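Long-range contacts in L-lysine 6-monooxygenase involved in desferrioxamine biosynthesis (Erwinia amylovora CFBP1430, PDB 5O8P), which probably hydroxylates a terminal amine of cadaverine, using FAD and NADPH, as a step in the biosynthesis of the siderophore desferrioxamine: residues R122-S127 with R138-V143; L157-S162 with Q345-V350; K188-R193 with F218-N223; I207-L212 with N280-L285. One frame throughout, in Å; residues are numbered along the deposited sequence.

Contact 1: R122-S127 with R138-V143. With FAD (flavin-adenine dinucleotide), chain C.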
# COMPACT_ATOMS: atom_id res chain seq x y z
N ARG B 122 21.47 -22.40 35.63
CA ARG B 122 22.20 -23.01 34.51
C ARG B 122 22.16 -24.52 34.69
O ARG B 122 22.66 -25.04 35.68
CB ARG B 122 23.65 -22.51 34.46
CG ARG B 122 24.49 -23.05 33.31
CD ARG B 122 25.81 -22.32 33.17
NE ARG B 122 26.67 -22.54 34.35
CZ ARG B 122 27.00 -21.64 35.29
NH1 ARG B 122 26.56 -20.37 35.24
NH2 ARG B 122 27.78 -21.99 36.30
N VAL B 123 21.54 -25.20 33.75
CA VAL B 123 21.54 -26.67 33.73
C VAL B 123 22.91 -27.13 33.27
O VAL B 123 23.40 -26.65 32.24
CB VAL B 123 20.45 -27.21 32.79
CG1 VAL B 123 20.61 -28.71 32.58
CG2 VAL B 123 19.08 -26.87 33.35
N GLU B 124 23.52 -28.03 34.04
CA GLU B 124 24.89 -28.49 33.79
C GLU B 124 24.98 -29.94 33.32
O GLU B 124 25.87 -30.27 32.54
CB GLU B 124 25.79 -28.29 35.03
CG GLU B 124 25.77 -26.86 35.54
CD GLU B 124 27.12 -26.17 35.68
OE1 GLU B 124 28.13 -26.88 35.92
OE2 GLU B 124 27.15 -24.92 35.61
N TYR B 125 24.07 -30.79 33.79
CA TYR B 125 24.05 -32.20 33.40
C TYR B 125 22.63 -32.75 33.51
O TYR B 125 21.85 -32.34 34.38
CB TYR B 125 25.01 -32.98 34.31
CG TYR B 125 25.33 -34.40 33.87
CD1 TYR B 125 26.10 -34.65 32.72
CD2 TYR B 125 24.89 -35.51 34.63
CE1 TYR B 125 26.41 -35.95 32.33
CE2 TYR B 125 25.18 -36.81 34.25
CZ TYR B 125 25.95 -37.04 33.10
OH TYR B 125 26.24 -38.33 32.74
N VAL B 126 22.30 -33.67 32.61
CA VAL B 126 21.02 -34.38 32.65
C VAL B 126 21.32 -35.86 32.51
O VAL B 126 22.21 -36.24 31.77
CB VAL B 126 20.08 -33.93 31.50
CG1 VAL B 126 18.75 -34.66 31.60
CG2 VAL B 126 19.85 -32.43 31.54
N SER B 127 20.55 -36.69 33.21
CA SER B 127 20.74 -38.13 33.17
C SER B 127 19.41 -38.84 33.41
O SER B 127 18.48 -38.24 33.97
CB SER B 127 21.77 -38.56 34.21
OG SER B 127 21.46 -38.01 35.48
N ARG B 138 20.57 -31.62 36.70
CA ARG B 138 21.43 -30.95 37.68
C ARG B 138 21.69 -29.50 37.26
O ARG B 138 22.31 -29.24 36.22
CB ARG B 138 22.75 -31.71 37.87
CG ARG B 138 23.38 -31.53 39.26
CD ARG B 138 24.66 -32.35 39.44
NE ARG B 138 25.69 -31.95 38.46
CZ ARG B 138 26.43 -32.77 37.69
NH1 ARG B 138 26.33 -34.10 37.77
NH2 ARG B 138 27.30 -32.23 36.84
N SER B 139 21.21 -28.56 38.08
CA SER B 139 21.39 -27.13 37.85
C SER B 139 22.42 -26.51 38.78
O SER B 139 22.84 -27.12 39.77
CB SER B 139 20.06 -26.41 38.04
OG SER B 139 19.85 -26.04 39.40
N THR B 140 22.81 -25.29 38.44
CA THR B 140 23.71 -24.47 39.27
C THR B 140 23.13 -23.07 39.28
O THR B 140 22.91 -22.49 38.22
CB THR B 140 25.13 -24.44 38.67
OG1 THR B 140 25.77 -25.72 38.85
CG2 THR B 140 26.00 -23.38 39.32
N ASP B 141 22.89 -22.51 40.47
CA ASP B 141 22.43 -21.12 40.58
C ASP B 141 23.55 -20.16 40.18
O ASP B 141 24.63 -20.19 40.76
CB ASP B 141 21.92 -20.80 41.98
CG ASP B 141 21.29 -19.41 42.09
OD1 ASP B 141 20.10 -19.24 41.77
OD2 ASP B 141 22.01 -18.47 42.49
N THR B 142 23.29 -19.32 39.18
CA THR B 142 24.31 -18.45 38.62
C THR B 142 24.83 -17.40 39.60
O THR B 142 26.00 -17.05 39.56
CB THR B 142 23.78 -17.67 37.38
OG1 THR B 142 23.17 -18.57 36.44
CG2 THR B 142 24.91 -16.88 36.69
N VAL B 143 23.95 -16.88 40.46
CA VAL B 143 24.33 -15.83 41.41
C VAL B 143 25.08 -16.41 42.62
O VAL B 143 26.09 -15.84 43.04
CB VAL B 143 23.10 -14.95 41.83
CG1 VAL B 143 23.36 -14.13 43.09
CG2 VAL B 143 22.66 -14.06 40.69
PA FAD C . 16.44 -18.16 22.58
O1A FAD C . 16.47 -16.66 22.75
O2A FAD C . 17.61 -18.86 21.94
O5B FAD C . 16.18 -18.76 24.06
C5B FAD C . 17.07 -19.69 24.67
C4B FAD C . 17.25 -19.44 26.17
O4B FAD C . 17.77 -20.63 26.78
C3B FAD C . 18.25 -18.33 26.46
O3B FAD C . 17.69 -17.45 27.44
C2B FAD C . 19.50 -19.06 26.94
O2B FAD C . 20.28 -18.34 27.89
C1B FAD C . 18.92 -20.31 27.57
N9A FAD C . 19.85 -21.46 27.74
C8A FAD C . 20.66 -22.04 26.82
N7A FAD C . 21.35 -23.08 27.38
C5A FAD C . 20.98 -23.17 28.68
C6A FAD C . 21.31 -24.02 29.85
N6A FAD C . 22.21 -25.03 29.75
N1A FAD C . 20.68 -23.77 31.03
C2A FAD C . 19.78 -22.77 31.16
N3A FAD C . 19.44 -21.95 30.14
C4A FAD C . 19.99 -22.10 28.90
N1 FAD C . 11.34 -15.20 14.18
C2 FAD C . 10.09 -14.76 13.88
O2 FAD C . 9.19 -15.61 13.67
N3 FAD C . 9.78 -13.44 13.82
C4 FAD C . 10.70 -12.49 14.04
O4 FAD C . 10.40 -11.28 13.96
C4X FAD C . 12.09 -12.89 14.37
N5 FAD C . 13.06 -11.98 14.60
C5X FAD C . 14.32 -12.38 14.90
C6 FAD C . 15.28 -11.39 15.13
C7 FAD C . 16.60 -11.73 15.44
C7M FAD C . 17.62 -10.64 15.68
C8 FAD C . 16.98 -13.17 15.52
C8M FAD C . 18.39 -13.55 15.86
C9 FAD C . 16.02 -14.16 15.29
C9A FAD C . 14.69 -13.84 14.98
N10 FAD C . 13.67 -14.82 14.74
C10 FAD C . 12.37 -14.35 14.42
C1' FAD C . 13.91 -16.29 14.80
C2' FAD C . 13.56 -16.89 16.18
O2' FAD C . 12.28 -16.41 16.63
C3' FAD C . 14.62 -16.63 17.26
O3' FAD C . 15.88 -17.20 16.88
C4' FAD C . 14.24 -17.18 18.64
O4' FAD C . 14.91 -16.42 19.66
C5' FAD C . 14.60 -18.65 18.81
O5' FAD C . 13.78 -19.22 19.83
P FAD C . 14.43 -19.85 21.15
O1P FAD C . 13.31 -20.30 22.06
O2P FAD C . 15.41 -20.86 20.61
O3P FAD C . 15.09 -18.47 21.72
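Val123 and Ser139 face each other as a non-hydrogen-bonded pair in an antiparallel beta hairpin, with a classic beta bulge one step further on. Arg122 and Thr140 form the hydrogen-bonded pair beside them: Arg122 N binds Thr140 O at 3.0 Å, and Thr140 N binds Arg122 O. At the bulge, Glu124 and Tyr125 both face Arg138. Glu124 N meets Arg138 O at 2.8 Å, nearly straight at 172°, whereas Tyr125 N reaches the same oxygen only weakly. Arg138 N returns a bond to Tyr125 O at 2.7 Å.

The side chains of Arg122, Tyr125, Arg138 and Thr140 share one face of the hairpin. The Arg138 guanidinium has Tyr125 CB over one face, with NH2 3.5 Å from CB. Its plane lies 12° from that of the tyrosine ring. The Arg138 chain runs extended and then bends at chi3 (61°), which turns the flat group over Tyr125. Glu124 lays its CG and carboxylate against Thr140 OG1. Its OE2 takes Arg122 NE in a salt bridge, so the acid probably steadies the arginine beside Thr140.

Further out, Ser139 OG bonds to Trp150 NE1 on the next strand, and the Arg122 side chain touches Gln40. The backbone N and O of Val123 bind the FAD adenine: Val123 N donates to N1A at 3.2 Å, and N6A donates to Val123 O at 3.2 Å.

Contact 2: L157-S162 with Q345-V350. With FAD (flavin-adenine dinucleotide), chain C.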
# COMPACT_ATOMS: atom_id res chain seq x y z
N LEU B 157 13.43 -29.21 25.50
CA LEU B 157 14.67 -28.45 25.31
C LEU B 157 14.44 -27.24 24.38
O LEU B 157 14.39 -27.39 23.17
CB LEU B 157 15.76 -29.36 24.73
CG LEU B 157 16.02 -30.66 25.49
CD1 LEU B 157 17.13 -31.48 24.85
CD2 LEU B 157 16.35 -30.41 26.95
N GLY B 158 14.27 -26.06 24.97
CA GLY B 158 14.12 -24.81 24.23
C GLY B 158 15.34 -23.93 24.37
O GLY B 158 15.21 -22.72 24.56
N THR B 159 16.51 -24.56 24.28
CA THR B 159 17.83 -23.97 24.55
C THR B 159 18.16 -22.86 23.54
O THR B 159 18.82 -21.89 23.88
CB THR B 159 18.92 -25.09 24.52
OG1 THR B 159 19.11 -25.59 25.85
CG2 THR B 159 20.29 -24.65 23.97
N GLY B 160 17.71 -23.03 22.31
CA GLY B 160 17.99 -22.07 21.26
C GLY B 160 19.34 -22.28 20.61
O GLY B 160 20.15 -23.09 21.07
N PRO B 161 19.54 -21.62 19.45
CA PRO B 161 20.76 -21.80 18.69
C PRO B 161 21.76 -20.74 19.09
O PRO B 161 21.39 -19.78 19.76
CB PRO B 161 20.29 -21.60 17.25
CG PRO B 161 19.16 -20.62 17.35
CD PRO B 161 18.66 -20.65 18.77
N SER B 162 23.01 -20.92 18.70
CA SER B 162 24.09 -20.01 19.07
C SER B 162 24.59 -19.25 17.84
O SER B 162 24.49 -19.74 16.71
CB SER B 162 25.23 -20.79 19.71
OG SER B 162 24.80 -21.47 20.88
N GLN B 345 23.67 -26.40 17.92
CA GLN B 345 24.38 -27.64 18.25
C GLN B 345 23.98 -28.06 19.66
O GLN B 345 23.78 -27.21 20.54
CB GLN B 345 25.90 -27.52 18.07
CG GLN B 345 26.59 -26.48 18.94
CD GLN B 345 28.04 -26.27 18.55
OE1 GLN B 345 28.38 -26.21 17.36
NE2 GLN B 345 28.91 -26.14 19.54
N PRO B 346 23.83 -29.39 19.87
CA PRO B 346 23.24 -29.89 21.10
C PRO B 346 24.06 -29.46 22.33
O PRO B 346 25.27 -29.65 22.32
CB PRO B 346 23.28 -31.42 20.90
CG PRO B 346 24.41 -31.64 19.95
CD PRO B 346 24.33 -30.48 19.01
N PRO B 347 23.41 -28.88 23.37
CA PRO B 347 24.17 -28.34 24.50
C PRO B 347 24.94 -29.39 25.30
O PRO B 347 24.67 -30.60 25.20
CB PRO B 347 23.10 -27.65 25.35
CG PRO B 347 21.84 -28.32 25.01
CD PRO B 347 21.96 -28.69 23.56
N ALA B 348 25.89 -28.90 26.10
CA ALA B 348 26.80 -29.77 26.81
C ALA B 348 26.08 -30.84 27.63
O ALA B 348 26.46 -32.01 27.58
CB ALA B 348 27.71 -28.95 27.70
N PHE B 349 25.01 -30.45 28.34
CA PHE B 349 24.28 -31.37 29.22
C PHE B 349 23.68 -32.62 28.57
O PHE B 349 23.47 -33.63 29.24
CB PHE B 349 23.21 -30.63 30.05
CG PHE B 349 22.08 -30.02 29.25
CD1 PHE B 349 21.07 -30.81 28.71
CD2 PHE B 349 22.00 -28.64 29.09
CE1 PHE B 349 20.02 -30.23 28.00
CE2 PHE B 349 20.95 -28.06 28.38
CZ PHE B 349 19.96 -28.85 27.84
N VAL B 350 23.41 -32.55 27.27
CA VAL B 350 22.82 -33.66 26.53
C VAL B 350 23.76 -34.90 26.45
O VAL B 350 23.28 -36.01 26.22
CB VAL B 350 22.33 -33.18 25.14
CG1 VAL B 350 21.88 -34.34 24.25
CG2 VAL B 350 21.19 -32.19 25.30
PA FAD C . 16.44 -18.16 22.58
O1A FAD C . 16.47 -16.66 22.75
O2A FAD C . 17.61 -18.86 21.94
O5B FAD C . 16.18 -18.76 24.06
C5B FAD C . 17.07 -19.69 24.67
C4B FAD C . 17.25 -19.44 26.17
O4B FAD C . 17.77 -20.63 26.78
C3B FAD C . 18.25 -18.33 26.46
O3B FAD C . 17.69 -17.45 27.44
C2B FAD C . 19.50 -19.06 26.94
O2B FAD C . 20.28 -18.34 27.89
C1B FAD C . 18.92 -20.31 27.57
N9A FAD C . 19.85 -21.46 27.74
C8A FAD C . 20.66 -22.04 26.82
N7A FAD C . 21.35 -23.08 27.38
C5A FAD C . 20.98 -23.17 28.68
C6A FAD C . 21.31 -24.02 29.85
N6A FAD C . 22.21 -25.03 29.75
N1A FAD C . 20.68 -23.77 31.03
C2A FAD C . 19.78 -22.77 31.16
N3A FAD C . 19.44 -21.95 30.14
C4A FAD C . 19.99 -22.10 28.90
N1 FAD C . 11.34 -15.20 14.18
C2 FAD C . 10.09 -14.76 13.88
O2 FAD C . 9.19 -15.61 13.67
N3 FAD C . 9.78 -13.44 13.82
C4 FAD C . 10.70 -12.49 14.04
O4 FAD C . 10.40 -11.28 13.96
C4X FAD C . 12.09 -12.89 14.37
N5 FAD C . 13.06 -11.98 14.60
C5X FAD C . 14.32 -12.38 14.90
C6 FAD C . 15.28 -11.39 15.13
C7 FAD C . 16.60 -11.73 15.44
C7M FAD C . 17.62 -10.64 15.68
C8 FAD C . 16.98 -13.17 15.52
C8M FAD C . 18.39 -13.55 15.86
C9 FAD C . 16.02 -14.16 15.29
C9A FAD C . 14.69 -13.84 14.98
N10 FAD C . 13.67 -14.82 14.74
C10 FAD C . 12.37 -14.35 14.42
C1' FAD C . 13.91 -16.29 14.80
C2' FAD C . 13.56 -16.89 16.18
O2' FAD C . 12.28 -16.41 16.63
C3' FAD C . 14.62 -16.63 17.26
O3' FAD C . 15.88 -17.20 16.88
C4' FAD C . 14.24 -17.18 18.64
O4' FAD C . 14.91 -16.42 19.66
C5' FAD C . 14.60 -18.65 18.81
O5' FAD C . 13.78 -19.22 19.83
P FAD C . 14.43 -19.85 21.15
O1P FAD C . 13.31 -20.30 22.06
O2P FAD C . 15.41 -20.86 20.61
O3P FAD C . 15.09 -18.47 21.72
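Phe349 carries its ring between its own backbone N and carbonyl carbon (chi1 65°), and this turns the ring edge toward Leu157 and Thr159. Leu157 places CG opposite its carbonyl carbon (chi1 -52°), and its two methyls then divide the work. CD2 meets the rim of the Phe349 ring, 3.8 Å from CE1. CD1 reaches Val350 CG2 at 4.1 Å. Thr159 OG1 also lies at the ring edge, 3.9 Å from Phe349 CZ, and Pro347 CG sits 4.0 Å from the same OG1. Pro347 CG covers one face of the phenylalanine ring as well, offset toward its rim. Phe349 and Val350 lie in a short 3-10 segment (348-350), with Val350 N bonded to Pro347 O.

Both loops belong to the FAD pocket. Phe349 CE2 lies 3.6 Å from FAD N6A, again at the ring edge. Thr159 OG1 and CG2 lie alongside the adenine, near N7A and C8A. Gly160 passes close to the pyrophosphate. Leu157 also packs on Ile14 of strand 8-14.

No hydrogen bond joins the two loops. They meet through apolar and van der Waals contacts, so the fit depends on shape. The adenine also touches Phe349 and Thr159 this way, while Val123 hydrogen-bonds it.

Contact 3: K188-R193 with F218-N223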
# COMPACT_ATOMS: atom_id res chain seq x y z
N LYS B 188 31.50 2.32 17.83
CA LYS B 188 32.88 2.00 17.47
C LYS B 188 33.06 1.71 15.98
O LYS B 188 34.10 2.03 15.41
CB LYS B 188 33.38 0.84 18.34
CG LYS B 188 34.80 0.35 18.11
CD LYS B 188 34.82 -0.94 17.30
CE LYS B 188 36.11 -1.73 17.49
NZ LYS B 188 35.91 -3.14 17.03
N LEU B 189 32.06 1.09 15.37
CA LEU B 189 32.06 0.85 13.93
C LEU B 189 31.99 2.15 13.14
O LEU B 189 32.74 2.34 12.19
CB LEU B 189 30.90 -0.07 13.53
CG LEU B 189 31.09 -1.56 13.84
CD1 LEU B 189 29.75 -2.30 13.83
CD2 LEU B 189 32.09 -2.19 12.87
N GLN B 190 31.10 3.05 13.55
CA GLN B 190 30.86 4.31 12.81
C GLN B 190 32.05 5.28 12.82
O GLN B 190 32.14 6.15 11.96
CB GLN B 190 29.56 4.99 13.30
CG GLN B 190 28.31 4.19 12.93
CD GLN B 190 27.00 4.88 13.27
OE1 GLN B 190 26.78 5.26 14.41
NE2 GLN B 190 26.13 5.05 12.28
N LYS B 191 32.97 5.12 13.78
CA LYS B 191 34.25 5.86 13.76
C LYS B 191 35.24 5.39 12.69
O LYS B 191 36.19 6.11 12.38
CB LYS B 191 34.94 5.79 15.13
CG LYS B 191 34.26 6.61 16.21
CD LYS B 191 34.94 6.42 17.56
CE LYS B 191 34.10 7.04 18.67
NZ LYS B 191 34.37 6.44 20.01
N LYS B 192 35.04 4.19 12.14
CA LYS B 192 35.96 3.64 11.16
C LYS B 192 35.77 4.24 9.77
O LYS B 192 34.74 4.87 9.48
CB LYS B 192 35.85 2.11 11.10
CG LYS B 192 36.05 1.44 12.45
CD LYS B 192 36.17 -0.07 12.31
CE LYS B 192 36.23 -0.78 13.65
NZ LYS B 192 37.51 -0.58 14.41
N ARG B 193 36.79 4.08 8.93
CA ARG B 193 36.78 4.59 7.56
C ARG B 193 35.91 3.75 6.63
O ARG B 193 35.37 4.29 5.67
CB ARG B 193 38.20 4.66 6.97
CG ARG B 193 38.98 5.91 7.32
CD ARG B 193 40.30 5.95 6.55
NE ARG B 193 41.29 6.84 7.16
CZ ARG B 193 41.98 6.58 8.28
NH1 ARG B 193 41.81 5.44 8.96
NH2 ARG B 193 42.85 7.48 8.73
N PHE B 218 28.92 10.33 9.08
CA PHE B 218 30.28 9.86 9.36
C PHE B 218 31.00 9.65 8.04
O PHE B 218 30.42 9.80 6.97
CB PHE B 218 30.27 8.58 10.17
CG PHE B 218 29.46 8.67 11.43
CD1 PHE B 218 28.09 8.47 11.42
CD2 PHE B 218 30.07 8.93 12.64
CE1 PHE B 218 27.34 8.54 12.58
CE2 PHE B 218 29.33 9.02 13.82
CZ PHE B 218 27.96 8.82 13.78
N GLY B 219 32.27 9.30 8.10
CA GLY B 219 33.05 9.14 6.87
C GLY B 219 32.64 7.99 5.96
O GLY B 219 32.77 8.09 4.75
N TYR B 220 32.08 6.93 6.54
CA TYR B 220 32.46 5.57 6.13
C TYR B 220 32.07 5.12 4.74
O TYR B 220 31.08 5.59 4.17
CB TYR B 220 32.06 4.48 7.15
CG TYR B 220 30.66 4.55 7.71
CD1 TYR B 220 29.58 4.02 7.00
CD2 TYR B 220 30.42 5.12 8.95
CE1 TYR B 220 28.30 4.10 7.52
CE2 TYR B 220 29.15 5.19 9.48
CZ TYR B 220 28.09 4.68 8.77
OH TYR B 220 26.84 4.77 9.31
N GLN B 221 32.89 4.24 4.20
CA GLN B 221 32.51 3.37 3.10
C GLN B 221 31.64 2.28 3.71
O GLN B 221 31.93 1.78 4.81
CB GLN B 221 33.75 2.76 2.43
CG GLN B 221 33.42 1.77 1.32
CD GLN B 221 34.65 1.33 0.56
OE1 GLN B 221 35.33 0.39 0.95
NE2 GLN B 221 34.93 1.99 -0.55
N LEU B 222 30.57 1.92 3.00
CA LEU B 222 29.63 0.94 3.50
C LEU B 222 29.42 -0.16 2.47
O LEU B 222 28.75 0.03 1.45
CB LEU B 222 28.32 1.62 3.87
CG LEU B 222 27.27 0.73 4.51
CD1 LEU B 222 27.82 0.08 5.77
CD2 LEU B 222 26.01 1.53 4.82
N ASN B 223 29.99 -1.33 2.76
CA ASN B 223 29.96 -2.45 1.83
C ASN B 223 29.03 -3.54 2.32
O ASN B 223 28.69 -3.60 3.50
CB ASN B 223 31.37 -2.98 1.65
CG ASN B 223 32.33 -1.91 1.17
OD1 ASN B 223 31.97 -1.07 0.35
ND2 ASN B 223 33.53 -1.91 1.69
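Gln190 packs against Phe218 and Tyr220, whose rings lie roughly at right angles about it. Its CB stands over the Phe218 face in a CH-pi contact, 3.9 Å from the ring centroid and only 5° off the normal. The amide continues across the ring at a slant, the two planes 33° apart, with CD 3.7 Å from Phe218 CE1. Toward Tyr220 the glutamine offers CG, 3.7 Å from CE2, and its amide is turned at a similar slant to that ring. Gln190 NE2 donates to Tyr220 OH at 3.1 Å, and the hydroxyl lies in the amide plane. The glutamine chain is extended at chi2 (-175°), which carries the amide out to this hydroxyl.

The main-chain Gln190 O approaches the Tyr220 ring at its edge, in plane, and also lies 3.5 Å from Phe218 CD2. Beyond the side chains, Gln221 N bonds to Arg193 O at 2.9 Å as strand 221-225 begins. Tyr220 CA makes a CA-H...O contact with that same oxygen.

The contact joins the C-terminal part of helix 182-190 and the loop after it to the start of a strand in the parallel Rossmann-type sheet, away from the cofactor sites. Tyr220 OH also pairs with Leu211 O, and Gln190 NE2 with Asp214 OD2. The buried amide N and hydroxyl thus each have two polar partners, which probably fixes the amide beside the two rings.

Contact 4: I207-L212 with N280-L285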
# COMPACT_ATOMS: atom_id res chain seq x y z
N ILE B 207 20.94 -3.97 9.59
CA ILE B 207 22.19 -3.32 9.92
C ILE B 207 22.63 -2.44 8.77
O ILE B 207 22.95 -1.28 9.00
CB ILE B 207 23.30 -4.35 10.27
CG1 ILE B 207 23.02 -4.94 11.64
CG2 ILE B 207 24.69 -3.73 10.23
CD1 ILE B 207 23.89 -6.12 12.01
N TYR B 208 22.65 -2.98 7.55
CA TYR B 208 23.05 -2.19 6.38
C TYR B 208 22.22 -0.91 6.24
O TYR B 208 22.76 0.16 6.01
CB TYR B 208 22.97 -3.01 5.09
CG TYR B 208 23.68 -2.32 3.96
CD1 TYR B 208 23.01 -1.43 3.13
CD2 TYR B 208 25.04 -2.52 3.74
CE1 TYR B 208 23.65 -0.79 2.08
CE2 TYR B 208 25.71 -1.88 2.71
CZ TYR B 208 25.02 -1.01 1.88
OH TYR B 208 25.69 -0.39 0.85
N TYR B 209 20.92 -1.04 6.41
CA TYR B 209 20.04 0.12 6.40
C TYR B 209 20.36 1.11 7.52
O TYR B 209 20.35 2.32 7.31
CB TYR B 209 18.57 -0.33 6.48
CG TYR B 209 17.61 0.80 6.26
CD1 TYR B 209 17.28 1.23 4.98
CD2 TYR B 209 17.05 1.48 7.34
CE1 TYR B 209 16.40 2.28 4.78
CE2 TYR B 209 16.18 2.53 7.14
CZ TYR B 209 15.87 2.92 5.86
OH TYR B 209 15.00 3.95 5.68
N ASP B 210 20.64 0.58 8.71
CA ASP B 210 20.93 1.41 9.88
C ASP B 210 22.17 2.26 9.64
O ASP B 210 22.16 3.46 9.89
CB ASP B 210 21.14 0.53 11.12
CG ASP B 210 20.98 1.28 12.43
OD1 ASP B 210 19.88 1.82 12.66
OD2 ASP B 210 21.93 1.28 13.24
N LEU B 211 23.23 1.62 9.12
CA LEU B 211 24.49 2.30 8.82
C LEU B 211 24.37 3.24 7.63
O LEU B 211 24.95 4.33 7.66
CB LEU B 211 25.62 1.27 8.57
CG LEU B 211 26.00 0.41 9.78
CD1 LEU B 211 26.93 -0.72 9.38
CD2 LEU B 211 26.62 1.25 10.87
N LEU B 212 23.63 2.84 6.60
CA LEU B 212 23.40 3.67 5.40
C LEU B 212 22.73 5.00 5.75
O LEU B 212 23.03 6.02 5.15
CB LEU B 212 22.56 2.93 4.36
CG LEU B 212 22.29 3.63 3.02
CD1 LEU B 212 23.59 4.03 2.33
CD2 LEU B 212 21.47 2.74 2.11
N ASN B 280 13.53 -2.78 -0.66
CA ASN B 280 13.12 -1.59 -1.39
C ASN B 280 13.46 -0.29 -0.68
O ASN B 280 13.76 0.69 -1.34
CB ASN B 280 11.62 -1.63 -1.66
CG ASN B 280 11.24 -2.69 -2.68
OD1 ASN B 280 12.08 -3.27 -3.38
ND2 ASN B 280 9.94 -2.94 -2.77
N ALA B 281 13.39 -0.28 0.65
CA ALA B 281 13.79 0.91 1.41
C ALA B 281 15.28 1.21 1.29
O ALA B 281 15.68 2.38 1.27
CB ALA B 281 13.40 0.77 2.86
N ILE B 282 16.08 0.15 1.21
CA ILE B 282 17.52 0.26 0.98
C ILE B 282 17.80 0.82 -0.41
O ILE B 282 18.63 1.71 -0.54
CB ILE B 282 18.24 -1.10 1.16
CG1 ILE B 282 18.21 -1.52 2.61
CG2 ILE B 282 19.69 -1.04 0.68
CD1 ILE B 282 18.60 -2.97 2.84
N TYR B 283 17.14 0.31 -1.45
CA TYR B 283 17.31 0.87 -2.81
C TYR B 283 16.90 2.34 -2.82
O TYR B 283 17.64 3.17 -3.33
CB TYR B 283 16.53 0.11 -3.89
CG TYR B 283 16.90 0.57 -5.26
CD1 TYR B 283 17.98 0.01 -5.93
CD2 TYR B 283 16.19 1.60 -5.89
CE1 TYR B 283 18.35 0.45 -7.20
CE2 TYR B 283 16.56 2.05 -7.17
CZ TYR B 283 17.64 1.47 -7.82
OH TYR B 283 18.05 1.88 -9.08
N ASP B 284 15.75 2.64 -2.25
CA ASP B 284 15.26 4.02 -2.20
C ASP B 284 16.20 4.94 -1.43
O ASP B 284 16.34 6.10 -1.79
CB ASP B 284 13.82 4.09 -1.63
CG ASP B 284 12.75 3.64 -2.65
OD1 ASP B 284 13.09 3.13 -3.74
OD2 ASP B 284 11.54 3.82 -2.35
N LEU B 285 16.86 4.44 -0.40
CA LEU B 285 17.80 5.26 0.38
C LEU B 285 19.12 5.45 -0.35
O LEU B 285 19.66 6.54 -0.32
CB LEU B 285 18.02 4.69 1.78
CG LEU B 285 18.78 5.62 2.74
CD1 LEU B 285 18.11 6.97 2.91
CD2 LEU B 285 18.93 4.93 4.09
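Tyr208 meets Ile282 where helix 202-213 lies against helix 276-290. Its CD1 is 4.1 Å from Ile282 CG2, and the two side chains cross at about a right angle. The far end of this tyrosine is held elsewhere: its OH bonds to Leu222 O, and its ring stacks with Trp224.

Tyr209 comes next and makes a broader contact. Its CG is anti to the backbone N (chi1 -171°), and the ring reaches over to the second helix. CD1 touches Ile282 CG1 at 3.7 Å, with the isoleucine near the plane of the ring at its edge. CE1 meets Ala281 and Leu285. Tyr209 CE1 is 3.6 Å from Ala281 O, which sits at the ring edge and in plane. Tyr209 CE1 is also 3.9 Å from Ala281 CB and 3.7 Å from Leu285 CD2. Leu285 approaches the ring obliquely.

One turn after Tyr208, Leu212 points at the second helix. It meets Leu285 tip to tip, with Leu212 CG 3.8 Å from Leu285 CD2. Its CD2 also lies over the Ile282 backbone, 4.0 Å from Ile282 O. Leu212 packs on Leu222 of the neighbouring strand too.

No hydrogen bond crosses between the helices. Helix 276-290 also meets two other subunits: Asp284 forms a salt bridge with Lys238 of the second subunit, and Tyr283 OH bonds to Ser89 of the third subunit. The short helical axes run 10.2 Å apart at 24°, a near-parallel helix pair. The turn into helix 202-213, with Gly199, Gly201 and Ala204, fits a GxGxxA pattern, consistent with a Rossmann-type NADP-binding domain.

How the contacts relate
Contacts 1 and 2 lie around the adenine half of FAD and touch each other: Phe349 packs on Val123 and Val126. Contact 1 is a partly buried hairpin held mainly by backbone hydrogen bonds, with one salt bridge along strand 121-129, while contact 2 is buried and apolar. Contacts 3 and 4 lie together, about 34 to 43 Å by centres from the first two, at the parallel sheet. Segment 218-223 of contact 3 packs on helix 202-213 of contact 4, through Tyr220 with Leu211 and Leu222 with Tyr208. Contact 3 mixes aromatic packing with hydrogen bonds at the start of an inner strand; contact 4 is apolar helix packing, partly buried, whose outer helix meets other subunits.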